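Local coordinates for protein hypoxanthine-guanine phosphoribosyltransferase (HGPRT) (Schistosoma mansoni, PDB 5IPF) that catalyses transfer of the phosphoribosyl group of phosphoribosyl pyrophosphate to hypoxanthine or guanine, giving IMP or GMP, probably for purine salvage, and holds IMP here, at residues A[37-41]-A[42-46]; A[211-215]-A[216-220]. All blocks are in the same frame, centred on the assembly; numbering follows the deposited sequence.

Interaction 1. Residues A[37-41]-A[42-46]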
ATOM      1  N   ARG A  37       2.654  -4.740 -26.708  1.00 49.58           N
ATOM      2  CA  ARG A  37       3.966  -4.137 -26.887  1.00 59.54           C
ATOM      3  C   ARG A  37       4.535  -3.549 -25.603  1.00 58.35           C
ATOM      4  O   ARG A  37       5.604  -2.933 -25.639  1.00 54.76           O
ATOM      5  CB  ARG A  37       3.907  -3.051 -27.965  1.00 59.26           C
ATOM      6  N   GLY A  38       3.849  -3.715 -24.478  1.00 58.82           N
ATOM      7  CA  GLY A  38       4.333  -3.196 -23.214  1.00 58.00           C
ATOM      8  C   GLY A  38       4.250  -1.683 -23.129  1.00 56.59           C
ATOM      9  O   GLY A  38       3.751  -0.992 -24.016  1.00 67.18           O
ATOM     10  N   PHE A  39       4.762  -1.170 -22.009  1.00 38.04           N
ATOM     11  CA  PHE A  39       4.829   0.247 -21.725  1.00 43.60           C
ATOM     12  C   PHE A  39       6.281   0.704 -21.632  1.00 40.27           C
ATOM     13  O   PHE A  39       7.105   0.039 -20.993  1.00 61.10           O
ATOM     14  CB  PHE A  39       4.108   0.586 -20.413  1.00 42.93           C
ATOM     15  CG  PHE A  39       2.829  -0.175 -20.207  1.00 36.31           C
ATOM     16  CD1 PHE A  39       1.646   0.242 -20.800  1.00 36.80           C
ATOM     17  CD2 PHE A  39       2.809  -1.301 -19.402  1.00 49.23           C
ATOM     18  CE1 PHE A  39       0.469  -0.460 -20.596  1.00 45.63           C
ATOM     19  CE2 PHE A  39       1.640  -2.006 -19.196  1.00 33.87           C
ATOM     20  CZ  PHE A  39       0.469  -1.587 -19.790  1.00 41.76           C
ATOM     21  N   PRO A  40       6.616   1.829 -22.261  1.00 42.18           N
ATOM     22  CA  PRO A  40       7.990   2.346 -22.186  1.00 58.58           C
ATOM     23  C   PRO A  40       8.383   2.676 -20.752  1.00 43.62           C
ATOM     24  O   PRO A  40       7.574   3.166 -19.962  1.00 42.79           O
ATOM     25  CB  PRO A  40       7.950   3.599 -23.070  1.00 46.14           C
ATOM     26  CG  PRO A  40       6.492   3.900 -23.283  1.00 45.35           C
ATOM     27  CD  PRO A  40       5.747   2.624 -23.140  1.00 62.63           C
ATOM     28  N   THR A  41       9.646   2.399 -20.424  1.00 56.60           N
ATOM     29  CA  THR A  41      10.140   2.496 -19.056  1.00 44.49           C
ATOM     30  C   THR A  41      10.196   3.925 -18.529  1.00 54.55           C
ATOM     31  O   THR A  41      10.380   4.107 -17.320  1.00 59.42           O
ATOM     32  CB  THR A  41      11.531   1.867 -18.966  1.00 53.19           C
ATOM     33  OG1 THR A  41      12.404   2.487 -19.922  1.00 70.84           O
ATOM     34  CG2 THR A  41      11.456   0.377 -19.255  1.00 45.22           C
ATOM     35  N   GLU A  42      10.039   4.935 -19.388  1.00 59.07           N
ATOM     36  CA  GLU A  42      10.185   6.321 -18.955  1.00 58.07           C
ATOM     37  C   GLU A  42       8.978   6.840 -18.185  1.00 59.30           C
ATOM     38  O   GLU A  42       9.117   7.805 -17.424  1.00 51.10           O
ATOM     39  CB  GLU A  42      10.450   7.224 -20.161  1.00 55.27           C
ATOM     40  CG  GLU A  42       9.467   7.035 -21.304  1.00 73.93           C
ATOM     41  CD  GLU A  42      10.153   6.648 -22.601  1.00 80.62           C
ATOM     42  OE1 GLU A  42      10.240   7.503 -23.510  1.00 84.22           O
ATOM     43  OE2 GLU A  42      10.613   5.491 -22.706  1.00 61.05           O
ATOM     44  N   TYR A  43       7.804   6.234 -18.357  1.00 46.30           N
ATOM     45  CA  TYR A  43       6.596   6.690 -17.682  1.00 62.92           C
ATOM     46  C   TYR A  43       6.371   5.999 -16.344  1.00 61.23           C
ATOM     47  O   TYR A  43       5.319   6.193 -15.727  1.00 42.86           O
ATOM     48  CB  TYR A  43       5.378   6.494 -18.586  1.00 44.58           C
ATOM     49  CG  TYR A  43       5.523   7.176 -19.922  1.00 48.67           C
ATOM     50  CD1 TYR A  43       5.634   8.557 -20.012  1.00 60.62           C
ATOM     51  CD2 TYR A  43       5.554   6.440 -21.096  1.00 47.16           C
ATOM     52  CE1 TYR A  43       5.773   9.184 -21.234  1.00 51.09           C
ATOM     53  CE2 TYR A  43       5.691   7.056 -22.318  1.00 48.27           C
ATOM     54  CZ  TYR A  43       5.800   8.426 -22.383  1.00 60.92           C
ATOM     55  OH  TYR A  43       5.937   9.030 -23.608  1.00 69.80           O
ATOM     56  N   PHE A  44       7.330   5.202 -15.884  1.00 43.26           N
ATOM     57  CA  PHE A  44       7.263   4.576 -14.576  1.00 41.95           C
ATOM     58  C   PHE A  44       8.587   4.782 -13.857  1.00 43.65           C
ATOM     59  O   PHE A  44       9.614   5.083 -14.471  1.00 56.77           O
ATOM     60  CB  PHE A  44       6.937   3.080 -14.677  1.00 39.65           C
ATOM     61  CG  PHE A  44       5.553   2.796 -15.184  1.00 40.97           C
ATOM     62  CD1 PHE A  44       4.481   2.732 -14.309  1.00 37.14           C
ATOM     63  CD2 PHE A  44       5.323   2.589 -16.534  1.00 38.25           C
ATOM     64  CE1 PHE A  44       3.206   2.471 -14.771  1.00 36.13           C
ATOM     65  CE2 PHE A  44       4.050   2.329 -17.001  1.00 37.30           C
ATOM     66  CZ  PHE A  44       2.991   2.269 -16.119  1.00 36.28           C
ATOM     67  N   CYS A  45       8.550   4.619 -12.540  1.00 43.27           N
ATOM     68  CA  CYS A  45       9.736   4.795 -11.713  1.00 45.13           C
ATOM     69  C   CYS A  45      10.547   3.506 -11.733  1.00 44.50           C
ATOM     70  O   CYS A  45      10.105   2.474 -11.216  1.00 70.91           O
ATOM     71  CB  CYS A  45       9.337   5.186 -10.294  1.00 57.71           C
ATOM     72  SG  CYS A  45       8.607   6.827 -10.174  1.00 75.69           S
ATOM     73  N   THR A  46      11.729   3.564 -12.335  1.00 57.67           N
ATOM     74  CA  THR A  46      12.609   2.415 -12.461  1.00 60.96           C
ATOM     75  C   THR A  46      13.939   2.709 -11.784  1.00 60.05           C
ATOM     76  O   THR A  46      14.342   3.869 -11.648  1.00 51.73           O
ATOM     77  CB  THR A  46      12.854   2.055 -13.932  1.00 61.99           C
ATOM     78  OG1 THR A  46      13.326   3.213 -14.633  1.00 48.91           O
ATOM     79  CG2 THR A  46      11.572   1.556 -14.577  1.00 43.88           C
TER
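Phe39 and Phe44 meet from the two ends of a type I beta turn, Pro40 to Tyr43, in the long loop between strands 30-31 and 54-59. The Phe39 side chain touches through CB rather than its ring: CB lies near the plane of the Phe44 ring, at its edge, 3.8 Å from Phe44 CE2. Phe44 CG stands anti to its own carbonyl carbon (chi1 -67°), which swings the ring back beside the start of the turn. On the Phe39 side, a backbone bond to Val57 ties the segment to strand 54-59, Phe36 packs edge-to-face on the ring, and Val30 of a second subunit lies against it.

The carbonyl O of Pro40 receives a weak, nearly straight bond from Tyr43 N (3.5 Å, 166°), closing the turn. The proline ring meets two side chains that follow: CG comes to the edge of the tyrosine, 3.4 Å from Tyr43 CE2, while CB lies 3.3 Å from Glu42 OE2. The glutamate chain bends at chi2 (-122°), bringing its carboxylate back to the proline, and Glu42 CG sits over the centre of the Tyr43 ring, 3.8 Å above its plane. The turn also faces a subunit boundary, with Tyr43 O weakly bonded to Arg67 of the second subunit.

Thr41 directs its CB away from the residues that follow and packs its side chain on Leu54 and Val57. Its carbonyl faces the last residue, with methyl CG2 of Thr46 3.9 Å from Thr41 O.

Interaction 2. Residues A[211-215]-A[216-220]. With IMP (inosinic acid), chain E.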
ATOM      1  N   ARG A 211       9.091 -14.280 -24.215  1.00 45.32           N
ATOM      2  CA  ARG A 211      10.252 -13.413 -24.108  1.00 48.06           C
ATOM      3  C   ARG A 211      10.798 -13.490 -22.689  1.00 40.31           C
ATOM      4  O   ARG A 211      10.082 -13.835 -21.745  1.00 38.60           O
ATOM      5  CB  ARG A 211       9.901 -11.966 -24.470  1.00 40.68           C
ATOM      6  N   PHE A 212      12.081 -13.176 -22.541  1.00 41.85           N
ATOM      7  CA  PHE A 212      12.717 -13.245 -21.232  1.00 41.63           C
ATOM      8  C   PHE A 212      12.327 -12.031 -20.394  1.00 60.66           C
ATOM      9  O   PHE A 212      12.372 -10.894 -20.874  1.00 65.00           O
ATOM     10  CB  PHE A 212      14.235 -13.332 -21.376  1.00 44.36           C
ATOM     11  CG  PHE A 212      14.920 -13.916 -20.176  1.00 44.94           C
ATOM     12  CD1 PHE A 212      15.043 -15.288 -20.034  1.00 45.96           C
ATOM     13  CD2 PHE A 212      15.433 -13.097 -19.186  1.00 50.03           C
ATOM     14  CE1 PHE A 212      15.669 -15.834 -18.928  1.00 46.88           C
ATOM     15  CE2 PHE A 212      16.061 -13.637 -18.076  1.00 60.13           C
ATOM     16  CZ  PHE A 212      16.179 -15.007 -17.948  1.00 46.71           C
ATOM     17  N   VAL A 213      11.940 -12.273 -19.140  1.00 45.64           N
ATOM     18  CA  VAL A 213      11.456 -11.222 -18.253  1.00 42.72           C
ATOM     19  C   VAL A 213      12.334 -11.155 -17.009  1.00 42.89           C
ATOM     20  O   VAL A 213      12.868 -12.167 -16.544  1.00 39.77           O
ATOM     21  CB  VAL A 213       9.975 -11.436 -17.865  1.00 40.15           C
ATOM     22  CG1 VAL A 213       9.075 -11.203 -19.066  1.00 37.94           C
ATOM     23  CG2 VAL A 213       9.765 -12.833 -17.294  1.00 34.41           C
ATOM     24  N   VAL A 214      12.485  -9.942 -16.474  1.00 45.34           N
ATOM     25  CA  VAL A 214      13.273  -9.680 -15.272  1.00 38.23           C
ATOM     26  C   VAL A 214      12.495  -8.716 -14.382  1.00 40.99           C
ATOM     27  O   VAL A 214      11.464  -8.171 -14.776  1.00 36.63           O
ATOM     28  CB  VAL A 214      14.666  -9.096 -15.593  1.00 40.88           C
ATOM     29  CG1 VAL A 214      15.498 -10.085 -16.397  1.00 42.74           C
ATOM     30  CG2 VAL A 214      14.537  -7.770 -16.335  1.00 41.24           C
ATOM     31  N   GLY A 215      13.006  -8.508 -13.170  1.00 44.33           N
ATOM     32  CA  GLY A 215      12.398  -7.613 -12.206  1.00 43.14           C
ATOM     33  C   GLY A 215      11.422  -8.331 -11.283  1.00 47.43           C
ATOM     34  O   GLY A 215      10.904  -9.408 -11.588  1.00 44.65           O
ATOM     35  N   TYR A 216      11.166  -7.709 -10.126  1.00 54.81           N
ATOM     36  CA  TYR A 216      10.279  -8.268  -9.095  1.00 48.91           C
ATOM     37  C   TYR A 216      10.770  -9.655  -8.651  1.00 47.19           C
ATOM     38  O   TYR A 216      10.060 -10.658  -8.753  1.00 45.19           O
ATOM     39  CB  TYR A 216       8.820  -8.297  -9.579  1.00 40.38           C
ATOM     40  CG  TYR A 216       7.804  -8.631  -8.507  1.00 43.94           C
ATOM     41  CD1 TYR A 216       7.488  -7.718  -7.509  1.00 41.90           C
ATOM     42  CD2 TYR A 216       7.161  -9.865  -8.493  1.00 34.87           C
ATOM     43  CE1 TYR A 216       6.572  -8.024  -6.523  1.00 36.58           C
ATOM     44  CE2 TYR A 216       6.243 -10.181  -7.511  1.00 43.82           C
ATOM     45  CZ  TYR A 216       5.952  -9.256  -6.529  1.00 48.30           C
ATOM     46  OH  TYR A 216       5.038  -9.553  -5.544  1.00 37.07           O
ATOM     47  N   ALA A 217      12.018  -9.691  -8.165  1.00 43.75           N
ATOM     48  CA  ALA A 217      12.863 -10.827  -7.812  1.00 38.79           C
ATOM     49  C   ALA A 217      13.206 -11.736  -9.004  1.00 45.99           C
ATOM     50  O   ALA A 217      14.040 -12.625  -8.841  1.00 51.15           O
ATOM     51  CB  ALA A 217      12.284 -11.701  -6.680  1.00 48.61           C
ATOM     52  N   LEU A 218      12.646 -11.532 -10.196  1.00 48.94           N
ATOM     53  CA  LEU A 218      13.096 -12.310 -11.345  1.00 48.77           C
ATOM     54  C   LEU A 218      14.460 -11.802 -11.789  1.00 45.68           C
ATOM     55  O   LEU A 218      14.682 -10.591 -11.872  1.00 46.99           O
ATOM     56  CB  LEU A 218      12.105 -12.229 -12.500  1.00 53.95           C
ATOM     57  CG  LEU A 218      10.646 -12.563 -12.201  1.00 47.94           C
ATOM     58  CD1 LEU A 218       9.850 -12.746 -13.486  1.00 41.88           C
ATOM     59  CD2 LEU A 218      10.571 -13.797 -11.352  1.00 50.66           C
ATOM     60  N   ASP A 219      15.372 -12.720 -12.086  1.00 49.97           N
ATOM     61  CA  ASP A 219      16.758 -12.356 -12.313  1.00 51.89           C
ATOM     62  C   ASP A 219      17.243 -12.817 -13.681  1.00 46.30           C
ATOM     63  O   ASP A 219      16.701 -13.749 -14.282  1.00 57.58           O
ATOM     64  CB  ASP A 219      17.655 -12.955 -11.226  1.00 62.63           C
ATOM     65  CG  ASP A 219      17.651 -14.469 -11.241  1.00 66.37           C
ATOM     66  OD1 ASP A 219      16.719 -15.064 -10.659  1.00 74.19           O
ATOM     67  OD2 ASP A 219      18.580 -15.061 -11.831  1.00 63.11           O
ATOM     68  N   TYR A 220      18.282 -12.141 -14.165  1.00 54.64           N
ATOM     69  CA  TYR A 220      19.074 -12.597 -15.304  1.00 64.48           C
ATOM     70  C   TYR A 220      20.532 -12.595 -14.861  1.00 81.56           C
ATOM     71  O   TYR A 220      21.136 -11.527 -14.715  1.00 94.30           O
ATOM     72  CB  TYR A 220      18.862 -11.714 -16.536  1.00 67.04           C
ATOM     73  CG  TYR A 220      19.717 -12.125 -17.720  1.00 77.87           C
ATOM     74  CD1 TYR A 220      19.525 -13.350 -18.348  1.00 78.83           C
ATOM     75  CD2 TYR A 220      20.716 -11.290 -18.209  1.00 79.07           C
ATOM     76  CE1 TYR A 220      20.301 -13.732 -19.422  1.00 78.15           C
ATOM     77  CE2 TYR A 220      21.497 -11.665 -19.285  1.00 73.39           C
ATOM     78  CZ  TYR A 220      21.285 -12.887 -19.888  1.00 79.73           C
ATOM     79  OH  TYR A 220      22.059 -13.270 -20.959  1.00 89.66           O
TER
HETATM   80  P   IMP E1300      11.700 -24.300 -16.153  1.00 71.06           P
HETATM   81  O1P IMP E1300      10.228 -24.369 -15.818  1.00 77.94           O
HETATM   82  O2P IMP E1300      12.107 -23.771 -17.507  1.00 67.71           O
HETATM   83  O3P IMP E1300      12.261 -25.696 -16.022  1.00 90.48           O
HETATM   84  O5' IMP E1300      12.401 -23.358 -15.073  1.00 79.15           O
HETATM   85  C5' IMP E1300      13.291 -22.326 -15.488  1.00 76.54           C
HETATM   86  C4' IMP E1300      14.075 -21.732 -14.341  1.00 68.65           C
HETATM   87  O4' IMP E1300      14.634 -20.470 -14.765  1.00 64.09           O
HETATM   88  C3' IMP E1300      13.293 -21.423 -13.076  1.00 75.32           C
HETATM   89  O3' IMP E1300      14.180 -21.420 -11.958  1.00 82.05           O
HETATM   90  C2' IMP E1300      12.787 -20.003 -13.328  1.00 75.28           C
HETATM   91  O2' IMP E1300      12.610 -19.234 -12.158  1.00 79.89           O
HETATM   92  C1' IMP E1300      13.867 -19.397 -14.242  1.00 65.79           C
HETATM   93  N9  IMP E1300      13.311 -18.653 -15.377  1.00 55.39           N
HETATM   94  C8  IMP E1300      12.638 -19.205 -16.436  1.00 53.75           C
HETATM   95  N7  IMP E1300      12.275 -18.220 -17.285  1.00 52.74           N
HETATM   96  C5  IMP E1300      12.709 -17.042 -16.787  1.00 58.66           C
HETATM   97  C6  IMP E1300      12.603 -15.739 -17.258  1.00 56.07           C
HETATM   98  O6  IMP E1300      12.074 -15.516 -18.347  1.00 51.70           O
HETATM   99  N1  IMP E1300      13.152 -14.707 -16.526  1.00 52.90           N
HETATM  100  C2  IMP E1300      13.798 -14.975 -15.336  1.00 53.19           C
HETATM  101  N3  IMP E1300      13.899 -16.273 -14.875  1.00 53.55           N
HETATM  102  C4  IMP E1300      13.363 -17.295 -15.588  1.00 55.45           C
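Phe212 and Tyr220 meet edge-to-face beside the purine of IMP. The edge of Tyr220 points at the face of Phe212 in an offset edge-to-face stack, with centroids 5.3 Å apart and planes at 75°; the N1-C6 side of the hypoxanthine lies over the opposite face, nearly parallel to it, with IMP N1 3.3 Å above the Phe212 plane and displaced toward the rim. Phe212 CG, anti to its backbone N (chi1 -158°), places the ring between the two.

The next residue reads the base through its backbone. IMP N1 donates to Val213 O at 2.6 Å, and Val213 N gives a weak but straight bond to IMP O6 at 3.3 Å. Asp219 O approaches IMP C2, while the Asp219 carboxylate forms a salt bridge with Arg225.

Behind this first shell the chain reverses through a type I' beta turn, Gly215 to Leu218, closed by a single antiparallel hydrogen-bonded bridge. Gly215 N bonds Leu218 O at 3.0 Å, from above the carbonyl plane, and Leu218 N returns a weak bond to Gly215 O. Val213 CG2 and Leu218 CD1 lie side by side at 3.8 Å, and Val214 CG1 packs on Tyr220 CB. Tyr216 OH hydrogen-bonds Asp102 of helix 97-112.

One backbone acceptor facing N1-H and one donor facing O6 match a 6-oxopurine, consistent with choice of hypoxanthine or guanine over adenine.

Interaction 2 builds part of the IMP pocket, whereas the 37-46 turn of interaction 1 holds none of the pocket residues and lies farther out, at a subunit interface. Their centres are 15 Å apart and their nearest atoms about 9 Å, so they do not touch. A three-stranded antiparallel sheet joins them: strand 213-214 of interaction 2 forms one outer strand, and strand 54-59, which Thr41 packs on and Phe39 bonds through its backbone, forms the other. Strand 230-233 runs between, bonded to Val214 through Cys231, and His229 just before it bonds Cys45 O. Interaction 2 thus supplies one edge strand and interaction 1 lies against the other, with the purine at the 213-214 edge.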